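Glycerol Dehydrogenase (Unidentified, PDB 5XN8) catalyses the NAD-dependent oxidation of glycerol to dihydroxyacetone and probably also acts on related diols such as 1,2-propanediol. Local coordinates at residues Thr124-Val129 with Pro144-Met149; Ile5-Lys10 with Ser241-Glu246; Leu250-Ala255 with Leu280-Leu285. One frame throughout, in Å; residues are numbered along the deposited sequence.

Contact 1. Residues Thr124-Val129 with Pro144-Met149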
loop_
_atom_site.group_PDB
_atom_site.type_symbol
_atom_site.label_atom_id
_atom_site.label_comp_id
_atom_site.label_asym_id
_atom_site.label_seq_id
_atom_site.Cartn_x
_atom_site.Cartn_y
_atom_site.Cartn_z
ATOM N N THR A 124 1.182 -3.363 40.913
ATOM C CA THR A 124 2.446 -4.052 40.609
ATOM C C THR A 124 3.694 -3.303 41.090
ATOM O O THR A 124 4.767 -3.910 41.210
ATOM C CB THR A 124 2.625 -4.296 39.082
ATOM O OG1 THR A 124 2.748 -3.042 38.400
ATOM C CG2 THR A 124 1.446 -5.061 38.498
ATOM N N SER A 125 3.574 -1.999 41.339
ATOM C CA SER A 125 4.733 -1.165 41.671
ATOM C C SER A 125 5.288 -1.417 43.071
ATOM O O SER A 125 4.579 -1.891 43.971
ATOM C CB SER A 125 4.391 0.322 41.523
ATOM O OG SER A 125 3.415 0.734 42.469
ATOM N N ALA A 126 6.565 -1.078 43.232
ATOM C CA ALA A 126 7.247 -1.080 44.524
ATOM C C ALA A 126 7.096 0.311 45.131
ATOM O O ALA A 126 8.079 0.992 45.420
ATOM C CB ALA A 126 8.717 -1.435 44.347
ATOM N N LEU A 127 5.846 0.715 45.338
ATOM C CA LEU A 127 5.496 2.073 45.699
ATOM C C LEU A 127 4.281 2.063 46.620
ATOM O O LEU A 127 3.342 1.280 46.426
ATOM C CB LEU A 127 5.184 2.876 44.435
ATOM C CG LEU A 127 4.709 4.345 44.531
ATOM C CD1 LEU A 127 5.045 5.169 43.296
ATOM C CD2 LEU A 127 3.192 4.411 44.767
ATOM N N SER A 128 4.321 2.942 47.616
ATOM C CA SER A 128 3.171 3.227 48.459
ATOM C C SER A 128 2.989 4.737 48.540
ATOM O O SER A 128 3.968 5.478 48.678
ATOM C CB SER A 128 3.363 2.643 49.859
ATOM O OG SER A 128 3.235 1.230 49.847
ATOM N N VAL A 129 1.739 5.185 48.438
ATOM C CA VAL A 129 1.396 6.595 48.596
ATOM C C VAL A 129 0.939 6.777 50.031
ATOM O O VAL A 129 -0.122 6.277 50.414
ATOM C CB VAL A 129 0.294 7.044 47.614
ATOM C CG1 VAL A 129 0.156 8.560 47.641
ATOM C CG2 VAL A 129 0.599 6.556 46.199
ATOM N N PRO A 144 12.689 -1.467 47.652
ATOM C CA PRO A 144 13.579 -2.265 46.806
ATOM C C PRO A 144 12.868 -3.382 46.038
ATOM O O PRO A 144 13.323 -3.751 44.948
ATOM C CB PRO A 144 14.562 -2.890 47.811
ATOM C CG PRO A 144 14.472 -2.046 49.035
ATOM C CD PRO A 144 13.057 -1.566 49.078
ATOM N N LYS A 145 11.773 -3.897 46.601
ATOM C CA LYS A 145 11.100 -5.086 46.090
ATOM C C LYS A 145 9.660 -4.794 45.657
ATOM O O LYS A 145 8.955 -4.043 46.323
ATOM C CB LYS A 145 11.113 -6.175 47.168
ATOM C CG LYS A 145 10.946 -7.581 46.610
ATOM C CD LYS A 145 10.879 -8.629 47.700
ATOM C CE LYS A 145 12.239 -8.812 48.350
ATOM N NZ LYS A 145 12.373 -10.138 49.035
ATOM N N ASN A 146 9.238 -5.385 44.538
ATOM C CA ASN A 146 7.831 -5.356 44.118
ATOM C C ASN A 146 7.045 -6.387 44.927
ATOM O O ASN A 146 7.641 -7.270 45.544
ATOM C CB ASN A 146 7.688 -5.682 42.631
ATOM C CG ASN A 146 8.215 -4.586 41.738
ATOM O OD1 ASN A 146 9.420 -4.338 41.678
ATOM N ND2 ASN A 146 7.310 -3.931 41.017
ATOM N N PRO A 147 5.701 -6.283 44.941
ATOM C CA PRO A 147 4.906 -7.356 45.549
ATOM C C PRO A 147 5.286 -8.727 44.998
ATOM O O PRO A 147 5.571 -8.860 43.808
ATOM C CB PRO A 147 3.481 -7.008 45.135
ATOM C CG PRO A 147 3.493 -5.532 45.004
ATOM C CD PRO A 147 4.852 -5.164 44.495
ATOM N N ASP A 148 5.294 -9.729 45.865
ATOM C CA ASP A 148 5.652 -11.079 45.463
ATOM C C ASP A 148 4.561 -11.712 44.600
ATOM O O ASP A 148 4.871 -12.491 43.698
ATOM C CB ASP A 148 5.997 -11.936 46.686
ATOM C CG ASP A 148 7.160 -11.352 47.490
ATOM O OD1 ASP A 148 6.934 -10.330 48.191
ATOM O OD2 ASP A 148 8.293 -11.905 47.396
ATOM N N MET A 149 3.298 -11.351 44.854
ATOM C CA MET A 149 2.177 -11.781 44.014
ATOM C C MET A 149 1.175 -10.656 43.787
ATOM O O MET A 149 0.944 -9.832 44.681
ATOM C CB MET A 149 1.447 -12.953 44.654
ATOM C CG MET A 149 2.187 -14.272 44.580
ATOM S SD MET A 149 1.219 -15.586 45.366
ATOM C CE MET A 149 -0.060 -15.812 44.143
#
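K145 meets A126 through its backbone, with K145 O 3.3 Å from A126 CB. The contact lies at the base of a β-hairpin, strands 127-131 and 137-142, in the nucleotide-binding domain of this iron-containing alcohol dehydrogenase. The A126 backbone also pairs with Y143 at the end of the hairpin. Of K145, only the backbone O touches A126 this closely.

N146 follows and supplies the one hydrogen bond between the two segments. Its CG is turned beside its own backbone N (chi1 -70°), which brings the amide up to the chain at T124. N146 ND2 donates to T124 O at 2.6 Å, with an N-H...O angle of 157°. The oxygen lies close to the plane of the N146 amide, while ND2 is tilted somewhat from the carbonyl plane of T124. E246 is a further partner of ND2. The amide oxygen has a weak bond from Q6 NE2, so both ends of this buried amide have partners. On its flank, N146 OD1 is 4.0 Å from A126 CB.

The chain then runs into P147, whose ring packs against K101 of helix 94-107. By comparison with a close relative, S125 and L127 probably belong to the NAD(+) site. P147 touches the first of these at its backbone O. S125 OG turns the other way and bonds to A122 O. P147 CD lies against two successive carbonyl oxygens, 3.5 Å from T124 O and 3.3 Å from S125 O.

Contact 2. Residues Ile5-Lys10 with Ser241-Glu246; sequences IQSPGK and SGIGFE
The carboxylate of E246 is held at both oxygens: A126 N bonds to OE2 and N146 ND2 to OE1. The side chains of Q6 and E246 cross at about a right angle, with amide and carboxylate planes 60° apart. Q6 NE2 lies 3.4 Å from E246 OE1, and Q6 CG lies 3.5 Å from the same oxygen. Q6 gets there with CG set between its own backbone N and carbonyl carbon (chi1 59°) and the rest of the chain extended. Its other amide atom, OE1, accepts from K10 NZ of the second subunit.

One turn earlier on the helix, I243 supplies the apolar packing. Its CD1 tip sits 3.3 Å from Q6 O and also touches S7 OG and P8 CD. The other branch, I243 CG2, meets I5 CD1 at 4.0 Å. L202, A198 and A199 of helix 197-223 close in around these two isoleucines. S7 OG bonds to Y239 OH of helix 228-247, and Q6 N bonds to S247 OG at the end of that helix.

The contact therefore fixes the N-terminal strand against a helix of the helical domain. I5, Q6 and K10 also pair with an antiparallel strand of the second subunit, so the sheet continues across the subunit interface.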
loop_
_atom_site.group_PDB
_atom_site.type_symbol
_atom_site.label_atom_id
_atom_site.label_comp_id
_atom_site.label_asym_id
_atom_site.label_seq_id
_atom_site.Cartn_x
_atom_site.Cartn_y
_atom_site.Cartn_z
ATOM N N ILE A 5 14.943 -3.284 34.461
ATOM C CA ILE A 5 13.506 -3.565 34.493
ATOM C C ILE A 5 13.222 -4.339 35.779
ATOM O O ILE A 5 13.993 -5.227 36.155
ATOM C CB ILE A 5 13.044 -4.356 33.234
ATOM C CG1 ILE A 5 11.534 -4.613 33.262
ATOM C CG2 ILE A 5 13.792 -5.682 33.084
ATOM C CD1 ILE A 5 10.982 -5.135 31.953
ATOM N N GLN A 6 12.139 -3.985 36.474
ATOM C CA GLN A 6 11.696 -4.760 37.636
ATOM C C GLN A 6 10.253 -5.198 37.479
ATOM O O GLN A 6 9.512 -4.671 36.651
ATOM C CB GLN A 6 11.958 -4.032 38.966
ATOM C CG GLN A 6 11.310 -2.666 39.162
ATOM C CD GLN A 6 11.730 -2.035 40.482
ATOM O OE1 GLN A 6 12.900 -1.648 40.669
ATOM N NE2 GLN A 6 10.794 -1.956 41.421
ATOM N N SER A 7 9.882 -6.213 38.246
ATOM C CA SER A 7 8.581 -6.846 38.120
ATOM C C SER A 7 8.171 -7.496 39.436
ATOM O O SER A 7 9.038 -7.862 40.237
ATOM C CB SER A 7 8.631 -7.904 37.007
ATOM O OG SER A 7 7.343 -8.434 36.705
ATOM N N PRO A 8 6.851 -7.627 39.680
ATOM C CA PRO A 8 6.428 -8.535 40.744
ATOM C C PRO A 8 6.752 -9.975 40.353
ATOM O O PRO A 8 6.665 -10.313 39.171
ATOM C CB PRO A 8 4.907 -8.330 40.789
ATOM C CG PRO A 8 4.558 -7.875 39.418
ATOM C CD PRO A 8 5.695 -6.978 39.038
ATOM N N GLY A 9 7.128 -10.795 41.328
ATOM C CA GLY A 9 7.475 -12.208 41.105
ATOM C C GLY A 9 6.475 -12.983 40.260
ATOM O O GLY A 9 6.873 -13.685 39.334
ATOM N N LYS A 10 5.184 -12.849 40.582
ATOM C CA LYS A 10 4.105 -13.522 39.849
ATOM C C LYS A 10 2.881 -12.622 39.737
ATOM O O LYS A 10 2.532 -11.918 40.683
ATOM C CB LYS A 10 3.699 -14.830 40.541
ATOM C CG LYS A 10 4.704 -15.958 40.399
ATOM C CD LYS A 10 4.095 -17.316 40.686
ATOM C CE LYS A 10 5.179 -18.353 40.926
ATOM N NZ LYS A 10 5.879 -18.177 42.235
ATOM N N SER A 241 0.673 -1.400 32.097
ATOM C CA SER A 241 0.843 -0.009 32.504
ATOM C C SER A 241 1.803 0.091 33.687
ATOM O O SER A 241 2.613 1.016 33.750
ATOM C CB SER A 241 -0.514 0.626 32.841
ATOM O OG SER A 241 -0.382 2.007 33.159
ATOM N N GLY A 242 1.713 -0.874 34.605
ATOM C CA GLY A 242 2.577 -0.948 35.782
ATOM C C GLY A 242 4.060 -1.120 35.516
ATOM O O GLY A 242 4.883 -0.403 36.096
ATOM N N ILE A 243 4.403 -2.081 34.658
ATOM C CA ILE A 243 5.800 -2.260 34.203
ATOM C C ILE A 243 6.199 -1.033 33.388
ATOM O O ILE A 243 7.312 -0.535 33.514
ATOM C CB ILE A 243 5.991 -3.542 33.341
ATOM C CG1 ILE A 243 5.662 -4.827 34.114
ATOM C CG2 ILE A 243 7.409 -3.623 32.780
ATOM C CD1 ILE A 243 6.518 -5.104 35.323
ATOM N N GLY A 244 5.276 -0.551 32.558
ATOM C CA GLY A 244 5.485 0.642 31.745
ATOM C C GLY A 244 5.917 1.891 32.485
ATOM O O GLY A 244 6.881 2.522 32.084
ATOM N N PHE A 245 5.238 2.255 33.571
ATOM C CA PHE A 245 5.568 3.512 34.269
ATOM C C PHE A 245 6.814 3.376 35.157
ATOM O O PHE A 245 7.647 4.290 35.207
ATOM C CB PHE A 245 4.343 4.089 35.021
ATOM C CG PHE A 245 4.255 3.715 36.486
ATOM C CD1 PHE A 245 4.971 4.423 37.443
ATOM C CD2 PHE A 245 3.424 2.681 36.909
ATOM C CE1 PHE A 245 4.884 4.091 38.790
ATOM C CE2 PHE A 245 3.336 2.341 38.249
ATOM C CZ PHE A 245 4.065 3.045 39.197
ATOM N N GLU A 246 6.940 2.238 35.839
ATOM C CA GLU A 246 8.003 2.042 36.823
ATOM C C GLU A 246 9.367 1.793 36.189
ATOM O O GLU A 246 10.380 2.284 36.699
ATOM C CB GLU A 246 7.651 0.886 37.765
ATOM C CG GLU A 246 8.603 0.737 38.945
ATOM C CD GLU A 246 8.152 -0.328 39.919
ATOM O OE1 GLU A 246 7.983 -1.499 39.497
ATOM O OE2 GLU A 246 7.965 0.009 41.112
#

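Contact 3. Residues Leu250-Ala255 with Leu280-Leu285. With ZN (zinc ion), chain E.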
loop_
_atom_site.group_PDB
_atom_site.type_symbol
_atom_site.label_atom_id
_atom_site.label_comp_id
_atom_site.label_asym_id
_atom_site.label_seq_id
_atom_site.Cartn_x
_atom_site.Cartn_y
_atom_site.Cartn_z
ATOM N N LEU A 250 7.743 7.881 34.029
ATOM C CA LEU A 250 6.717 8.926 34.042
ATOM C C LEU A 250 7.287 10.231 33.483
ATOM O O LEU A 250 8.495 10.450 33.513
ATOM C CB LEU A 250 6.255 9.229 35.475
ATOM C CG LEU A 250 5.696 8.095 36.326
ATOM C CD1 LEU A 250 5.603 8.538 37.780
ATOM C CD2 LEU A 250 4.330 7.677 35.816
ATOM N N ALA A 251 6.411 11.114 33.014
ATOM C CA ALA A 251 6.850 12.370 32.406
ATOM C C ALA A 251 5.790 13.471 32.599
ATOM O O ALA A 251 5.365 13.677 33.734
ATOM C CB ALA A 251 7.248 12.154 30.945
ATOM N N ALA A 252 5.349 14.164 31.545
ATOM C CA ALA A 252 4.504 15.359 31.704
ATOM C C ALA A 252 3.137 15.068 32.297
ATOM O O ALA A 252 2.711 15.745 33.245
ATOM C CB ALA A 252 4.328 16.065 30.377
ATOM N N ALA A 253 2.453 14.068 31.743
ATOM C CA ALA A 253 1.069 13.750 32.118
ATOM C C ALA A 253 0.816 13.623 33.626
ATOM O O ALA A 253 -0.180 14.149 34.141
ATOM C CB ALA A 253 0.609 12.486 31.411
ATOM N N HIS A 254 1.707 12.922 34.309
ATOM C CA HIS A 254 1.597 12.678 35.766
ATOM C C HIS A 254 2.049 13.877 36.602
ATOM O O HIS A 254 1.524 14.107 37.690
ATOM C CB HIS A 254 2.371 11.408 36.130
ATOM C CG HIS A 254 1.529 10.173 36.123
ATOM N ND1 HIS A 254 1.290 9.418 34.990
ATOM C CD2 HIS A 254 0.917 9.528 37.135
ATOM C CE1 HIS A 254 0.508 8.403 35.302
ATOM N NE2 HIS A 254 0.281 8.428 36.602
ATOM N N ALA A 255 3.021 14.633 36.111
ATOM C CA ALA A 255 3.365 15.927 36.708
ATOM C C ALA A 255 2.190 16.903 36.658
ATOM O O ALA A 255 1.943 17.612 37.634
ATOM C CB ALA A 255 4.577 16.532 36.026
ATOM N N LEU A 280 -3.386 14.450 27.273
ATOM C CA LEU A 280 -3.781 15.352 26.196
ATOM C C LEU A 280 -2.974 16.636 26.203
ATOM O O LEU A 280 -2.582 17.135 25.143
ATOM C CB LEU A 280 -5.290 15.651 26.250
ATOM C CG LEU A 280 -6.075 14.865 25.193
ATOM C CD1 LEU A 280 -7.513 14.588 25.657
ATOM C CD2 LEU A 280 -5.997 15.585 23.846
ATOM N N ALA A 281 -2.715 17.155 27.400
ATOM C CA ALA A 281 -1.822 18.299 27.568
ATOM C C ALA A 281 -0.393 17.968 27.127
ATOM O O ALA A 281 0.268 18.806 26.526
ATOM C CB ALA A 281 -1.840 18.771 29.014
ATOM N N GLN A 282 0.080 16.760 27.430
ATOM C CA GLN A 282 1.413 16.321 26.989
ATOM C C GLN A 282 1.532 16.230 25.464
ATOM O O GLN A 282 2.583 16.554 24.922
ATOM C CB GLN A 282 1.815 14.988 27.633
ATOM C CG GLN A 282 3.223 14.527 27.237
ATOM C CD GLN A 282 3.624 13.209 27.845
ATOM O OE1 GLN A 282 3.431 12.966 29.030
ATOM N NE2 GLN A 282 4.212 12.354 27.038
ATOM N N LEU A 283 0.467 15.809 24.779
ATOM C CA LEU A 283 0.478 15.726 23.311
ATOM C C LEU A 283 0.659 17.084 22.636
ATOM O O LEU A 283 1.398 17.212 21.661
ATOM C CB LEU A 283 -0.812 15.084 22.790
ATOM C CG LEU A 283 -1.117 13.633 23.147
ATOM C CD1 LEU A 283 -2.432 13.230 22.502
ATOM C CD2 LEU A 283 0.005 12.700 22.744
ATOM N N VAL A 284 -0.031 18.090 23.154
ATOM C CA VAL A 284 0.108 19.478 22.704
ATOM C C VAL A 284 1.489 20.023 23.064
ATOM O O VAL A 284 2.054 20.826 22.321
ATOM C CB VAL A 284 -0.994 20.366 23.316
ATOM C CG1 VAL A 284 -0.747 21.845 23.020
ATOM C CG2 VAL A 284 -2.365 19.940 22.786
ATOM N N LEU A 285 2.012 19.578 24.203
ATOM C CA LEU A 285 3.330 19.976 24.705
ATOM C C LEU A 285 4.480 19.467 23.832
ATOM O O LEU A 285 5.385 20.235 23.494
ATOM C CB LEU A 285 3.504 19.462 26.139
ATOM C CG LEU A 285 4.618 20.034 27.010
ATOM C CD1 LEU A 285 4.423 21.527 27.197
ATOM C CD2 LEU A 285 4.628 19.311 28.336
HETATM ZN ZN ZN E . -1.007 6.952 37.565
HETATM O O HOH W 1 0.488 7.349 39.044
#
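Q282 reaches across with a straight chain: CG and CD are both trans along it (chi1 -178°), and only the amide is turned. This carries OE1 to the start of helix 252-260. With CG anti to its backbone N and chi2 near 61°, L285, one turn on, turns CD2 to A252.

A253 N donates to Q282 OE1 at 3.1 Å. The N-H...O angle is 155°, and the donor lies in the carbonyl plane of the amide. The other end of the amide is held too: Q282 NE2 bonds to Q286 OE1 and, weakly, to F177 O. These bonds fix the rotation of the amide.

A251 stands at the N-cap position, so Q282 OE1 faces an N-H of the first helical turn. The positive end of the helix dipole would probably polarise this carbonyl. A252 CB packs alongside the glutamine, 3.7 Å from Q282 CG, and L285 CD2 touches A252 CB at 3.8 Å. Two helices of the helical domain, 252-260 and 271-285, are joined here, next to the metal site of the iron-containing alcohol dehydrogenase fold.

H254, next after A253, points away from Q282. H254 NE2 binds the zinc ion at 2.2 Å. D171, H271 and a water, 2.1 Å from the zinc, are its other ligands. In a close relative the equivalent site takes manganese, and H254 probably also binds glycerol. E178 is a second-shell residue: OE1 bonds to H254 ND1, and OE2 bonds to A251 N. It thus steadies both the imidazole and the helix start. On one face of the H254 ring, offset toward the rim, lies L250 CD2, 3.6 Å above the plane.

In the fold
Contact 2 closes a long loop of the chain, from strand 3-6 to helix 228-247, and contact 1 is nested inside it. Their centres are 9 Å apart, and they share the polar cluster of Q6, A126, N146 and E246. Contact 3 comes later in the chain, in the helical domain. Its centre is 21 Å from that of contact 2 and 24 Å from that of contact 1. Helix 228-247 is followed directly by helix 252-260, and F245 packs on L250 where contacts 2 and 3 touch. The three contacts thus lead from the probable NAD(+) site, across the domain junction, to the zinc site.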